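Local coordinates for putative endonuclease/exonuclease/phosphatase family protein (Bacteroides vulgatus ATCC 8482, PDB 3G6S) that probably cleaves phosphodiester bonds as an endonuclease or 3'-5' exonuclease, although its own substrate is not established, at residues 2-7 with 86-91; 32-37 with 42-47; 63-68 with 91-96; 96-101 with 137-142. All blocks are in the same frame, centred on the assembly; numbering follows the deposited sequence.

Contact 1: 2-7 with 86-91; sequences TDVRWA and DKYEVL
With its CG beside the backbone N (chi1 -44°), Tyr88 sends its ring across to strand 2-10, where a chi1 of 58° sets CG1 of Val4 between the backbone N and the carbonyl carbon and so puts CG2 opposite that N, toward the phenol. The touch is made at the far end of the ring: Val4 CG2 lies 3.5 Å from Tyr88 OH, and the same methyl is 4.1 Å from Tyr88 CZ. It comes obliquely to the ring. The other branch, Val4 CG1, lies at the edge of the Trp6 ring, in its plane, so the two methyls of one valine serve two aromatic neighbours. Asp3 O is 3.8 Å from Tyr88 OH, close enough to pack but not bonded to it. Lys87 CB covers part of one ring face. This is how a long aromatic side chain bridges backbones that stay apart: the CA atoms of Val4 and Lys87 are separated by 9.7 Å. Asp40 touches both Val4 and Tyr88, and its carboxylate also takes a salt bridge from Lys87 NZ. Strand 2-10 runs between strands 41-45 and 254-260 inside one sheet, whereas Tyr88 stands on an outermost strand of the other, against Phe123 and Asp125 of strand 117-125.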
loop_
_atom_site.group_PDB
_atom_site.type_symbol
_atom_site.label_atom_id
_atom_site.label_comp_id
_atom_site.label_asym_id
_atom_site.label_seq_id
_atom_site.Cartn_x
_atom_site.Cartn_y
_atom_site.Cartn_z
ATOM N N THR A 2 12.488 -9.397 -14.792
ATOM C CA THR A 2 11.978 -8.105 -14.314
ATOM C C THR A 2 12.037 -7.998 -12.780
ATOM O O THR A 2 11.226 -8.603 -12.083
ATOM C CB THR A 2 10.502 -7.895 -14.774
ATOM O OG1 THR A 2 10.412 -8.062 -16.195
ATOM C CG2 THR A 2 10.003 -6.502 -14.407
ATOM N N ASP A 3 12.990 -7.228 -12.258
ATOM C CA ASP A 3 13.138 -7.060 -10.811
ATOM C C ASP A 3 12.538 -5.749 -10.315
ATOM O O ASP A 3 12.721 -4.700 -10.932
ATOM C CB ASP A 3 14.613 -7.102 -10.423
ATOM C CG ASP A 3 15.223 -8.461 -10.631
ATOM O OD1 ASP A 3 16.388 -8.522 -11.097
ATOM O OD2 ASP A 3 14.540 -9.467 -10.321
ATOM N N VAL A 4 11.839 -5.804 -9.188
ATOM C CA VAL A 4 11.223 -4.606 -8.639
ATOM C C VAL A 4 11.113 -4.646 -7.123
ATOM O O VAL A 4 10.565 -5.588 -6.555
ATOM C CB VAL A 4 9.813 -4.387 -9.255
ATOM C CG1 VAL A 4 8.936 -5.586 -8.989
ATOM C CG2 VAL A 4 9.185 -3.138 -8.686
ATOM N N ARG A 5 11.655 -3.629 -6.466
ATOM C CA ARG A 5 11.570 -3.554 -5.020
ATOM C C ARG A 5 10.286 -2.796 -4.680
ATOM O O ARG A 5 10.185 -1.590 -4.879
ATOM C CB ARG A 5 12.783 -2.834 -4.456
ATOM C CG ARG A 5 12.736 -2.701 -2.958
ATOM C CD ARG A 5 14.099 -2.335 -2.422
ATOM N NE ARG A 5 15.055 -3.390 -2.707
ATOM C CZ ARG A 5 16.366 -3.274 -2.539
ATOM N NH1 ARG A 5 16.878 -2.138 -2.087
ATOM N NH2 ARG A 5 17.164 -4.298 -2.820
ATOM N N TRP A 6 9.310 -3.531 -4.173
ATOM C CA TRP A 6 8.006 -2.996 -3.831
ATOM C C TRP A 6 7.912 -2.644 -2.349
ATOM O O TRP A 6 8.669 -3.171 -1.531
ATOM C CB TRP A 6 6.963 -4.054 -4.172
ATOM C CG TRP A 6 5.693 -3.528 -4.765
ATOM C CD1 TRP A 6 4.672 -2.890 -4.114
ATOM C CD2 TRP A 6 5.283 -3.657 -6.125
ATOM N NE1 TRP A 6 3.649 -2.614 -4.990
ATOM C CE2 TRP A 6 4.005 -3.061 -6.239
ATOM C CE3 TRP A 6 5.880 -4.198 -7.271
ATOM C CZ2 TRP A 6 3.302 -3.018 -7.447
ATOM C CZ3 TRP A 6 5.184 -4.157 -8.470
ATOM C CH2 TRP A 6 3.911 -3.556 -8.550
ATOM N N ALA A 7 6.981 -1.759 -2.002
ATOM C CA ALA A 7 6.795 -1.380 -0.604
ATOM C C ALA A 7 5.428 -0.777 -0.308
ATOM O O ALA A 7 4.891 -0.002 -1.099
ATOM C CB ALA A 7 7.891 -0.406 -0.177
ATOM N N ASP A 86 11.795 7.138 -14.526
ATOM C CA ASP A 86 12.691 6.583 -15.530
ATOM C C ASP A 86 12.649 5.063 -15.670
ATOM O O ASP A 86 13.078 4.524 -16.687
ATOM C CB ASP A 86 14.131 7.042 -15.249
ATOM C CG ASP A 86 14.608 6.672 -13.849
ATOM O OD1 ASP A 86 14.031 7.177 -12.850
ATOM O OD2 ASP A 86 15.570 5.872 -13.741
ATOM N N LYS A 87 12.137 4.366 -14.663
ATOM C CA LYS A 87 12.070 2.910 -14.736
ATOM C C LYS A 87 10.762 2.355 -15.275
ATOM O O LYS A 87 10.769 1.410 -16.059
ATOM C CB LYS A 87 12.314 2.288 -13.363
ATOM C CG LYS A 87 13.760 2.058 -12.999
ATOM C CD LYS A 87 13.812 0.894 -12.025
ATOM C CE LYS A 87 15.200 0.619 -11.508
ATOM N NZ LYS A 87 15.170 -0.591 -10.641
ATOM N N TYR A 88 9.644 2.940 -14.858
ATOM C CA TYR A 88 8.337 2.451 -15.284
ATOM C C TYR A 88 7.445 3.487 -15.950
ATOM O O TYR A 88 7.465 4.669 -15.599
ATOM C CB TYR A 88 7.597 1.879 -14.078
ATOM C CG TYR A 88 8.476 1.023 -13.210
ATOM C CD1 TYR A 88 8.759 -0.299 -13.557
ATOM C CD2 TYR A 88 9.084 1.554 -12.075
ATOM C CE1 TYR A 88 9.630 -1.065 -12.797
ATOM C CE2 TYR A 88 9.960 0.799 -11.309
ATOM C CZ TYR A 88 10.233 -0.506 -11.672
ATOM O OH TYR A 88 11.121 -1.249 -10.926
ATOM N N GLU A 89 6.651 3.030 -16.912
ATOM C CA GLU A 89 5.718 3.901 -17.609
ATOM C C GLU A 89 4.310 3.485 -17.210
ATOM O O GLU A 89 4.028 2.301 -17.060
ATOM C CB GLU A 89 5.875 3.756 -19.114
ATOM C CG GLU A 89 5.049 4.745 -19.905
ATOM C CD GLU A 89 4.770 4.249 -21.308
ATOM O OE1 GLU A 89 5.718 3.765 -21.969
ATOM O OE2 GLU A 89 3.604 4.348 -21.756
ATOM N N VAL A 90 3.431 4.460 -17.026
ATOM C CA VAL A 90 2.055 4.180 -16.641
ATOM C C VAL A 90 1.175 4.084 -17.879
ATOM O O VAL A 90 0.928 5.092 -18.540
ATOM C CB VAL A 90 1.496 5.284 -15.733
ATOM C CG1 VAL A 90 0.021 5.049 -15.486
ATOM C CG2 VAL A 90 2.258 5.302 -14.423
ATOM N N LEU A 91 0.704 2.879 -18.197
ATOM C CA LEU A 91 -0.151 2.706 -19.368
ATOM C C LEU A 91 -1.554 3.207 -19.053
ATOM O O LEU A 91 -2.224 3.807 -19.898
ATOM C CB LEU A 91 -0.208 1.237 -19.782
ATOM C CG LEU A 91 1.113 0.648 -20.272
ATOM C CD1 LEU A 91 0.937 -0.835 -20.530
ATOM C CD2 LEU A 91 1.564 1.375 -21.531
#

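Contact 2: 32-37 with 42-47; sequences QFIKDH and VGMQEV
Phe33 O, in the residue just before the Ile34 that meets Val42 and Met44, is gripped twice by His37: by its backbone N at 2.9 Å, the helical bond, and by the ring atom His37 ND1 at 3.2 Å. This is the end of the helix in a beta-alpha-beta unit, in which strand 2-10, helix 27-36 and the parallel strand 41-45 follow one another. The second bond is bent (145° at the hydrogen), with Phe33 O close to the plane of the His37 ring (13° out of it). One face of that ring lies against Phe33, whose CZ is over its centre. Among exposed side chains, Gln32 NE2 donates to Asp36 OD1 over 2.8 Å, one helical turn on, reaching the carboxylate from above its plane.

The face turned to the sheet is purely apolar. Ile34 divides its work between two strand residues: CG2 lies 4.5 Å from Val42 CG2, a loose touch, while CG1 carries the longer arm toward Met44, a selenomethionine in the crystal. Leu59 touches Ile34 from a loop, and Leu55 of helix 49-58 lies against Met44, so the pair is buried between helix 27-36, helix 49-58 and the sheet. Met44 is bent at chi3 (110°), and the two side chains then reach each other tip to tip, Ile34 CD1 standing 3.8 Å from Met44 CE.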
loop_
_atom_site.group_PDB
_atom_site.type_symbol
_atom_site.label_atom_id
_atom_site.label_comp_id
_atom_site.label_asym_id
_atom_site.label_seq_id
_atom_site.Cartn_x
_atom_site.Cartn_y
_atom_site.Cartn_z
ATOM N N GLN A 32 13.810 10.265 2.672
ATOM C CA GLN A 32 15.149 9.710 2.712
ATOM C C GLN A 32 15.120 8.191 2.710
ATOM O O GLN A 32 15.867 7.550 1.977
ATOM C CB GLN A 32 15.908 10.230 3.940
ATOM C CG GLN A 32 17.424 10.178 3.775
ATOM C CD GLN A 32 17.890 10.898 2.507
ATOM O OE1 GLN A 32 17.659 12.103 2.338
ATOM N NE2 GLN A 32 18.541 10.160 1.607
ATOM N N PHE A 33 14.250 7.616 3.529
ATOM C CA PHE A 33 14.128 6.160 3.612
ATOM C C PHE A 33 13.863 5.578 2.215
ATOM O O PHE A 33 14.530 4.634 1.781
ATOM C CB PHE A 33 12.981 5.797 4.557
ATOM C CG PHE A 33 12.802 4.329 4.753
ATOM C CD1 PHE A 33 13.520 3.653 5.725
ATOM C CD2 PHE A 33 11.906 3.617 3.963
ATOM C CE1 PHE A 33 13.348 2.285 5.912
ATOM C CE2 PHE A 33 11.725 2.248 4.141
ATOM C CZ PHE A 33 12.448 1.581 5.118
ATOM N N ILE A 34 12.893 6.165 1.516
ATOM C CA ILE A 34 12.523 5.737 0.172
ATOM C C ILE A 34 13.707 5.764 -0.792
ATOM O O ILE A 34 13.998 4.756 -1.441
ATOM C CB ILE A 34 11.383 6.620 -0.381
ATOM C CG1 ILE A 34 10.148 6.475 0.519
ATOM C CG2 ILE A 34 11.051 6.225 -1.818
ATOM C CD1 ILE A 34 8.984 7.379 0.132
ATOM N N LYS A 35 14.393 6.901 -0.896
ATOM C CA LYS A 35 15.546 6.982 -1.797
ATOM C C LYS A 35 16.686 6.067 -1.345
ATOM O O LYS A 35 17.330 5.436 -2.174
ATOM C CB LYS A 35 16.060 8.428 -1.908
ATOM C CG LYS A 35 15.140 9.375 -2.674
ATOM C CD LYS A 35 14.505 10.426 -1.760
ATOM C CE LYS A 35 15.431 11.611 -1.513
ATOM N NZ LYS A 35 15.766 12.322 -2.784
ATOM N N ASP A 36 16.932 5.998 -0.037
ATOM C CA ASP A 36 18.000 5.155 0.510
ATOM C C ASP A 36 17.805 3.677 0.150
ATOM O O ASP A 36 18.732 3.018 -0.337
ATOM C CB ASP A 36 18.063 5.258 2.037
ATOM C CG ASP A 36 18.772 6.517 2.524
ATOM O OD1 ASP A 36 19.097 7.414 1.696
ATOM O OD2 ASP A 36 18.997 6.609 3.754
ATOM N N HIS A 37 16.610 3.149 0.416
ATOM C CA HIS A 37 16.331 1.753 0.123
ATOM C C HIS A 37 16.000 1.533 -1.339
ATOM O O HIS A 37 15.678 0.418 -1.747
ATOM C CB HIS A 37 15.197 1.247 1.007
ATOM C CG HIS A 37 15.598 1.049 2.436
ATOM N ND1 HIS A 37 15.829 2.100 3.294
ATOM C CD2 HIS A 37 15.855 -0.079 3.140
ATOM C CE1 HIS A 37 16.214 1.630 4.469
ATOM N NE2 HIS A 37 16.238 0.312 4.401
ATOM N N VAL A 42 5.957 2.255 -4.544
ATOM C CA VAL A 42 5.471 2.361 -3.179
ATOM C C VAL A 42 3.989 2.700 -3.122
ATOM O O VAL A 42 3.543 3.647 -3.761
ATOM C CB VAL A 42 6.219 3.475 -2.407
ATOM C CG1 VAL A 42 5.849 3.417 -0.933
ATOM C CG2 VAL A 42 7.708 3.345 -2.600
ATOM N N GLY A 43 3.230 1.921 -2.363
ATOM C CA GLY A 43 1.820 2.205 -2.195
ATOM C C GLY A 43 1.726 2.723 -0.775
ATOM O O GLY A 43 2.068 2.001 0.160
HETATM N N MSE A 44 1.294 3.966 -0.592
HETATM C CA MSE A 44 1.206 4.541 0.748
HETATM C C MSE A 44 -0.231 4.824 1.157
HETATM O O MSE A 44 -1.075 5.097 0.313
HETATM C CB MSE A 44 2.010 5.840 0.802
HETATM C CG MSE A 44 3.465 5.668 0.419
HETATM SE SE MSE A 44 4.425 7.357 0.216
HETATM C CE MSE A 44 5.575 7.254 1.745
ATOM N N GLN A 45 -0.514 4.753 2.453
ATOM C CA GLN A 45 -1.864 5.035 2.924
ATOM C C GLN A 45 -1.877 6.265 3.840
ATOM O O GLN A 45 -0.822 6.718 4.292
ATOM C CB GLN A 45 -2.441 3.821 3.662
ATOM C CG GLN A 45 -2.423 2.508 2.874
ATOM C CD GLN A 45 -1.030 1.889 2.797
ATOM O OE1 GLN A 45 -0.276 1.932 3.767
ATOM N NE2 GLN A 45 -0.697 1.287 1.655
ATOM N N GLU A 46 -3.073 6.795 4.104
ATOM C CA GLU A 46 -3.259 7.977 4.956
ATOM C C GLU A 46 -2.430 9.178 4.497
ATOM O O GLU A 46 -1.709 9.783 5.283
ATOM C CB GLU A 46 -2.910 7.657 6.422
ATOM C CG GLU A 46 -3.748 6.559 7.071
ATOM C CD GLU A 46 -3.596 6.500 8.591
ATOM O OE1 GLU A 46 -3.909 5.440 9.188
ATOM O OE2 GLU A 46 -3.176 7.516 9.198
ATOM N N VAL A 47 -2.528 9.528 3.225
ATOM C CA VAL A 47 -1.752 10.647 2.718
ATOM C C VAL A 47 -2.650 11.837 2.353
ATOM O O VAL A 47 -3.464 11.758 1.431
ATOM C CB VAL A 47 -0.919 10.204 1.485
ATOM C CG1 VAL A 47 0.067 11.284 1.095
ATOM C CG2 VAL A 47 -0.184 8.891 1.798
#

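Contact 3: 63-68 with 91-96; sequences DGIGVG and LDSNTF
Two edge strands from different sheets meet here nearly in line, through side chains alone: the touching pieces, about Ile65 to Val67 and Ser93 to Thr95, run only 28° apart, while the CA atoms of Ile65 and Ser93 stay 7.7 Å from each other. Val67 and Thr95 slant across one another, each using the methyl that sits between its backbone N and carbonyl carbon. These methyls, Val67 CG2 and Thr95 CG2, are modelled 3.2 Å apart, a doubtful value at 2.5 Å resolution. The same torsion of Thr95 sends OG1 elsewhere, to Ala118 O in the next strand, so the hydroxyl is satisfied within its own sheet while the methyl faces segment 63-68.

Two residues back on either segment, a gentler pair forms. Ile65 CG2 rests 3.9 Å from Ser93 CB and equally far from Ser93 OG, so the serine is met alongside its whole short side chain. The contact lies between the two sheets of the DNase I-like sandwich: strand 62-65 is an outermost strand of one and strand 88-97 an outermost strand of the other. Between the two contact points Gly66 adopts phi 141° and psi 171°, angles at which a CB would collide with the carbonyl O of Ile65. At the start of the other segment, Leu91 and Asp92 both face Lys122 in a classic beta bulge, and Tyr83 of strand 81-84 touches Ile65.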
loop_
_atom_site.group_PDB
_atom_site.type_symbol
_atom_site.label_atom_id
_atom_site.label_comp_id
_atom_site.label_asym_id
_atom_site.label_seq_id
_atom_site.Cartn_x
_atom_site.Cartn_y
_atom_site.Cartn_z
ATOM N N ASP A 63 7.046 9.724 -9.126
ATOM C CA ASP A 63 5.809 10.342 -9.556
ATOM C C ASP A 63 4.672 9.702 -8.776
ATOM O O ASP A 63 4.731 8.519 -8.451
ATOM C CB ASP A 63 5.619 10.135 -11.053
ATOM C CG ASP A 63 5.121 11.379 -11.745
ATOM O OD1 ASP A 63 3.972 11.795 -11.455
ATOM O OD2 ASP A 63 5.884 11.942 -12.565
ATOM N N GLY A 64 3.640 10.483 -8.470
ATOM C CA GLY A 64 2.526 9.953 -7.709
ATOM C C GLY A 64 1.261 9.724 -8.512
ATOM O O GLY A 64 1.063 10.332 -9.560
ATOM N N ILE A 65 0.403 8.841 -8.011
ATOM C CA ILE A 65 -0.851 8.534 -8.675
ATOM C C ILE A 65 -1.975 8.413 -7.654
ATOM O O ILE A 65 -1.838 7.704 -6.663
ATOM C CB ILE A 65 -0.761 7.203 -9.446
ATOM C CG1 ILE A 65 0.328 7.285 -10.515
ATOM C CG2 ILE A 65 -2.106 6.883 -10.081
ATOM C CD1 ILE A 65 0.518 5.993 -11.307
ATOM N N GLY A 66 -3.085 9.104 -7.888
ATOM C CA GLY A 66 -4.195 9.002 -6.957
ATOM C C GLY A 66 -4.933 10.292 -6.678
ATOM O O GLY A 66 -4.502 11.369 -7.080
ATOM N N VAL A 67 -6.055 10.182 -5.978
ATOM C CA VAL A 67 -6.852 11.354 -5.643
ATOM C C VAL A 67 -7.430 11.237 -4.236
ATOM O O VAL A 67 -7.321 10.188 -3.597
ATOM C CB VAL A 67 -8.006 11.540 -6.655
ATOM C CG1 VAL A 67 -7.443 11.741 -8.057
ATOM C CG2 VAL A 67 -8.921 10.328 -6.621
ATOM N N GLY A 68 -8.039 12.321 -3.759
ATOM C CA GLY A 68 -8.631 12.313 -2.433
ATOM C C GLY A 68 -9.831 11.389 -2.405
ATOM O O GLY A 68 -10.576 11.317 -3.381
ATOM N N LEU A 91 0.704 2.879 -18.197
ATOM C CA LEU A 91 -0.151 2.706 -19.368
ATOM C C LEU A 91 -1.554 3.207 -19.053
ATOM O O LEU A 91 -2.224 3.807 -19.898
ATOM C CB LEU A 91 -0.208 1.237 -19.782
ATOM C CG LEU A 91 1.113 0.648 -20.272
ATOM C CD1 LEU A 91 0.937 -0.835 -20.530
ATOM C CD2 LEU A 91 1.564 1.375 -21.531
ATOM N N ASP A 92 -1.986 2.973 -17.822
ATOM C CA ASP A 92 -3.297 3.402 -17.395
ATOM C C ASP A 92 -3.362 3.335 -15.886
ATOM O O ASP A 92 -2.607 2.598 -15.256
ATOM C CB ASP A 92 -4.380 2.524 -18.023
ATOM C CG ASP A 92 -5.775 3.056 -17.760
ATOM O OD1 ASP A 92 -5.897 4.269 -17.453
ATOM O OD2 ASP A 92 -6.743 2.273 -17.882
ATOM N N SER A 93 -4.262 4.111 -15.303
ATOM C CA SER A 93 -4.385 4.141 -13.858
ATOM C C SER A 93 -5.693 4.788 -13.460
ATOM O O SER A 93 -6.285 5.541 -14.229
ATOM C CB SER A 93 -3.230 4.937 -13.260
ATOM O OG SER A 93 -3.177 6.228 -13.825
ATOM N N ASN A 94 -6.141 4.501 -12.249
ATOM C CA ASN A 94 -7.379 5.083 -11.781
ATOM C C ASN A 94 -7.605 4.736 -10.317
ATOM O O ASN A 94 -6.772 4.085 -9.685
ATOM C CB ASN A 94 -8.539 4.575 -12.635
ATOM C CG ASN A 94 -9.799 5.360 -12.410
ATOM O OD1 ASN A 94 -9.824 6.571 -12.623
ATOM N ND2 ASN A 94 -10.853 4.685 -11.965
ATOM N N THR A 95 -8.727 5.184 -9.774
ATOM C CA THR A 95 -9.057 4.898 -8.390
ATOM C C THR A 95 -10.567 4.705 -8.272
ATOM O O THR A 95 -11.331 5.468 -8.848
ATOM C CB THR A 95 -8.537 6.038 -7.454
ATOM O OG1 THR A 95 -9.072 5.873 -6.134
ATOM C CG2 THR A 95 -8.916 7.395 -7.994
ATOM N N PHE A 96 -10.990 3.656 -7.567
ATOM C CA PHE A 96 -12.410 3.380 -7.384
ATOM C C PHE A 96 -12.745 3.298 -5.902
ATOM O O PHE A 96 -11.858 3.120 -5.066
ATOM C CB PHE A 96 -12.809 2.077 -8.087
ATOM C CG PHE A 96 -12.030 0.875 -7.641
ATOM C CD1 PHE A 96 -12.433 0.132 -6.530
ATOM C CD2 PHE A 96 -10.875 0.499 -8.320
ATOM C CE1 PHE A 96 -11.692 -0.967 -6.099
ATOM C CE2 PHE A 96 -10.127 -0.593 -7.899
ATOM C CZ PHE A 96 -10.537 -1.329 -6.785
#

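Contact 4: 96-101 with 137-142; sequences FWLAEN and THFDHV
Leu98 lies across Phe139 at about a right angle and on a slant to Thr137, and one methyl does all the touching. That methyl, Leu98 CD1, is 3.9 Å from Phe139 CD1 and approaches the ring obliquely. It also rests 3.5 Å from Thr137 OG1, and the carbonyl of His138 is a more distant neighbour. The methyl therefore settles in the angle between threonine and phenylalanine, whose own relation is simple: Thr137 OG1 stands at the edge of the Phe139 ring, in its plane. Because the first torsion of Thr137 (-178°) points the hydroxyl toward segment 96-101, the oxygen is in van der Waals contact with Leu98 CD1, while its polar need is met by Ile117 O in the neighbouring strand.

Leu98 sits at the centre of an inverse gamma turn, closed by a weak bond of 2.7 Å from Ala99 N to Trp97 O, just where strand 88-97 stops. Ser150 of helix 144-161 touches both Leu98 and Phe139, and the Phe173 ring meets that of Phe139 with planes at about 60°. Further along, Asp140 OD2 accepts from Val142 N at 3.1 Å, met from well above the carboxylate plane; this is an Asx turn just beyond the end of strand 131-138. Strands 88-97 and 131-138 of one sheet thus end here, with helix 144-161 packed on that sheet, as in the layered alpha/beta sandwich of the DNase I-like fold.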
loop_
_atom_site.group_PDB
_atom_site.type_symbol
_atom_site.label_atom_id
_atom_site.label_comp_id
_atom_site.label_asym_id
_atom_site.label_seq_id
_atom_site.Cartn_x
_atom_site.Cartn_y
_atom_site.Cartn_z
ATOM N N PHE A 96 -10.990 3.656 -7.567
ATOM C CA PHE A 96 -12.410 3.380 -7.384
ATOM C C PHE A 96 -12.745 3.298 -5.902
ATOM O O PHE A 96 -11.858 3.120 -5.066
ATOM C CB PHE A 96 -12.809 2.077 -8.087
ATOM C CG PHE A 96 -12.030 0.875 -7.641
ATOM C CD1 PHE A 96 -12.433 0.132 -6.530
ATOM C CD2 PHE A 96 -10.875 0.499 -8.320
ATOM C CE1 PHE A 96 -11.692 -0.967 -6.099
ATOM C CE2 PHE A 96 -10.127 -0.593 -7.899
ATOM C CZ PHE A 96 -10.537 -1.329 -6.785
ATOM N N TRP A 97 -14.029 3.425 -5.580
ATOM C CA TRP A 97 -14.480 3.389 -4.192
ATOM C C TRP A 97 -14.907 2.009 -3.713
ATOM O O TRP A 97 -15.695 1.326 -4.367
ATOM C CB TRP A 97 -15.613 4.408 -3.997
ATOM C CG TRP A 97 -15.080 5.780 -3.810
ATOM C CD1 TRP A 97 -14.938 6.454 -2.624
ATOM C CD2 TRP A 97 -14.463 6.597 -4.809
ATOM N NE1 TRP A 97 -14.258 7.636 -2.828
ATOM C CE2 TRP A 97 -13.958 7.748 -4.161
ATOM C CE3 TRP A 97 -14.281 6.464 -6.195
ATOM C CZ2 TRP A 97 -13.282 8.759 -4.844
ATOM C CZ3 TRP A 97 -13.605 7.470 -6.882
ATOM C CH2 TRP A 97 -13.115 8.607 -6.201
ATOM N N LEU A 98 -14.361 1.601 -2.570
ATOM C CA LEU A 98 -14.685 0.304 -1.991
ATOM C C LEU A 98 -16.112 0.367 -1.450
ATOM O O LEU A 98 -16.343 0.644 -0.270
ATOM C CB LEU A 98 -13.693 -0.049 -0.868
ATOM C CG LEU A 98 -12.196 -0.085 -1.248
ATOM C CD1 LEU A 98 -11.370 -0.627 -0.077
ATOM C CD2 LEU A 98 -11.989 -0.970 -2.475
ATOM N N ALA A 99 -17.066 0.122 -2.344
ATOM C CA ALA A 99 -18.483 0.155 -2.013
ATOM C C ALA A 99 -19.284 -0.612 -3.057
ATOM O O ALA A 99 -18.720 -1.174 -3.990
ATOM C CB ALA A 99 -18.968 1.606 -1.939
ATOM N N GLU A 100 -20.600 -0.628 -2.888
ATOM C CA GLU A 100 -21.494 -1.327 -3.795
ATOM C C GLU A 100 -21.344 -0.810 -5.224
ATOM O O GLU A 100 -21.605 -1.530 -6.187
ATOM C CB GLU A 100 -22.933 -1.172 -3.306
ATOM C CG GLU A 100 -23.167 -1.752 -1.900
ATOM C CD GLU A 100 -22.532 -0.927 -0.769
ATOM O OE1 GLU A 100 -22.439 -1.445 0.365
ATOM O OE2 GLU A 100 -22.143 0.239 -1.000
ATOM N N ASN A 101 -20.917 0.442 -5.350
ATOM C CA ASN A 101 -20.693 1.058 -6.655
ATOM C C ASN A 101 -19.348 1.776 -6.639
ATOM O O ASN A 101 -19.258 2.939 -6.249
ATOM C CB ASN A 101 -21.783 2.070 -6.983
ATOM C CG ASN A 101 -21.595 2.680 -8.357
ATOM O OD1 ASN A 101 -22.194 3.706 -8.688
ATOM N ND2 ASN A 101 -20.761 2.041 -9.175
ATOM N N THR A 137 -4.374 0.037 -1.496
ATOM C CA THR A 137 -5.634 0.369 -0.860
ATOM C C THR A 137 -5.535 0.557 0.659
ATOM O O THR A 137 -4.479 0.332 1.242
ATOM C CB THR A 137 -6.665 -0.731 -1.205
ATOM O OG1 THR A 137 -7.933 -0.409 -0.626
ATOM C CG2 THR A 137 -6.191 -2.075 -0.692
ATOM N N HIS A 138 -6.638 0.985 1.278
ATOM C CA HIS A 138 -6.733 1.195 2.735
ATOM C C HIS A 138 -8.119 0.730 3.185
ATOM O O HIS A 138 -9.114 1.377 2.876
ATOM C CB HIS A 138 -6.573 2.676 3.094
ATOM C CG HIS A 138 -6.324 2.921 4.549
ATOM N ND1 HIS A 138 -6.409 1.919 5.492
ATOM C CD2 HIS A 138 -5.952 4.037 5.217
ATOM C CE1 HIS A 138 -6.093 2.409 6.682
ATOM N NE2 HIS A 138 -5.813 3.690 6.542
ATOM N N PHE A 139 -8.181 -0.387 3.910
ATOM C CA PHE A 139 -9.448 -0.961 4.385
ATOM C C PHE A 139 -10.045 -0.307 5.636
ATOM O O PHE A 139 -9.366 0.427 6.356
ATOM C CB PHE A 139 -9.259 -2.458 4.652
ATOM C CG PHE A 139 -9.396 -3.322 3.426
ATOM C CD1 PHE A 139 -9.044 -2.847 2.170
ATOM C CD2 PHE A 139 -9.849 -4.631 3.536
ATOM C CE1 PHE A 139 -9.146 -3.666 1.045
ATOM C CE2 PHE A 139 -9.952 -5.450 2.414
ATOM C CZ PHE A 139 -9.599 -4.967 1.171
ATOM N N ASP A 140 -11.328 -0.584 5.878
ATOM C CA ASP A 140 -12.053 -0.066 7.039
ATOM C C ASP A 140 -11.721 -0.923 8.266
ATOM O O ASP A 140 -11.691 -2.149 8.181
ATOM C CB ASP A 140 -13.564 -0.113 6.786
ATOM C CG ASP A 140 -14.376 0.478 7.939
ATOM O OD1 ASP A 140 -15.610 0.306 7.947
ATOM O OD2 ASP A 140 -13.789 1.123 8.834
ATOM N N HIS A 141 -11.482 -0.278 9.404
ATOM C CA HIS A 141 -11.151 -0.999 10.628
ATOM C C HIS A 141 -12.387 -1.530 11.351
ATOM O O HIS A 141 -12.310 -2.519 12.089
ATOM C CB HIS A 141 -10.359 -0.100 11.568
ATOM C CG HIS A 141 -11.036 1.195 11.858
ATOM N ND1 HIS A 141 -11.425 1.564 13.131
ATOM C CD2 HIS A 141 -11.408 2.206 11.044
ATOM C CE1 HIS A 141 -12.008 2.747 13.080
ATOM N NE2 HIS A 141 -12.011 3.161 11.824
ATOM N N VAL A 142 -13.528 -0.884 11.133
ATOM C CA VAL A 142 -14.768 -1.313 11.778
ATOM C C VAL A 142 -15.653 -2.223 10.911
ATOM O O VAL A 142 -16.153 -3.241 11.387
ATOM C CB VAL A 142 -15.605 -0.096 12.228
ATOM C CG1 VAL A 142 -16.911 -0.571 12.842
ATOM C CG2 VAL A 142 -14.820 0.733 13.240
#

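The four contacts sample both sheets of one sandwich. Contacts 1 and 3 bridge the sheets along strand 88-97, sharing Leu91, and they touch where Val90 CG2 meets Ile65 CD1 at 3.6 Å. Contact 4 takes over at Phe96, its centre 16 Å from that of contact 3. Contact 2 is nested within the chain loop that contact 1 closes, and the two are tied by Ala7 O to Gly43 N and by Arg5 NH1 to His37 O, each 2.8 Å and probably hydrogen-bonded. Although the centres of contacts 2 and 4 are 22 Å apart, Glu46 CG packs 3.6 Å from His138 NE2, near the strand ends where relatives of this fold carry their active site, so this side probably faces it here too.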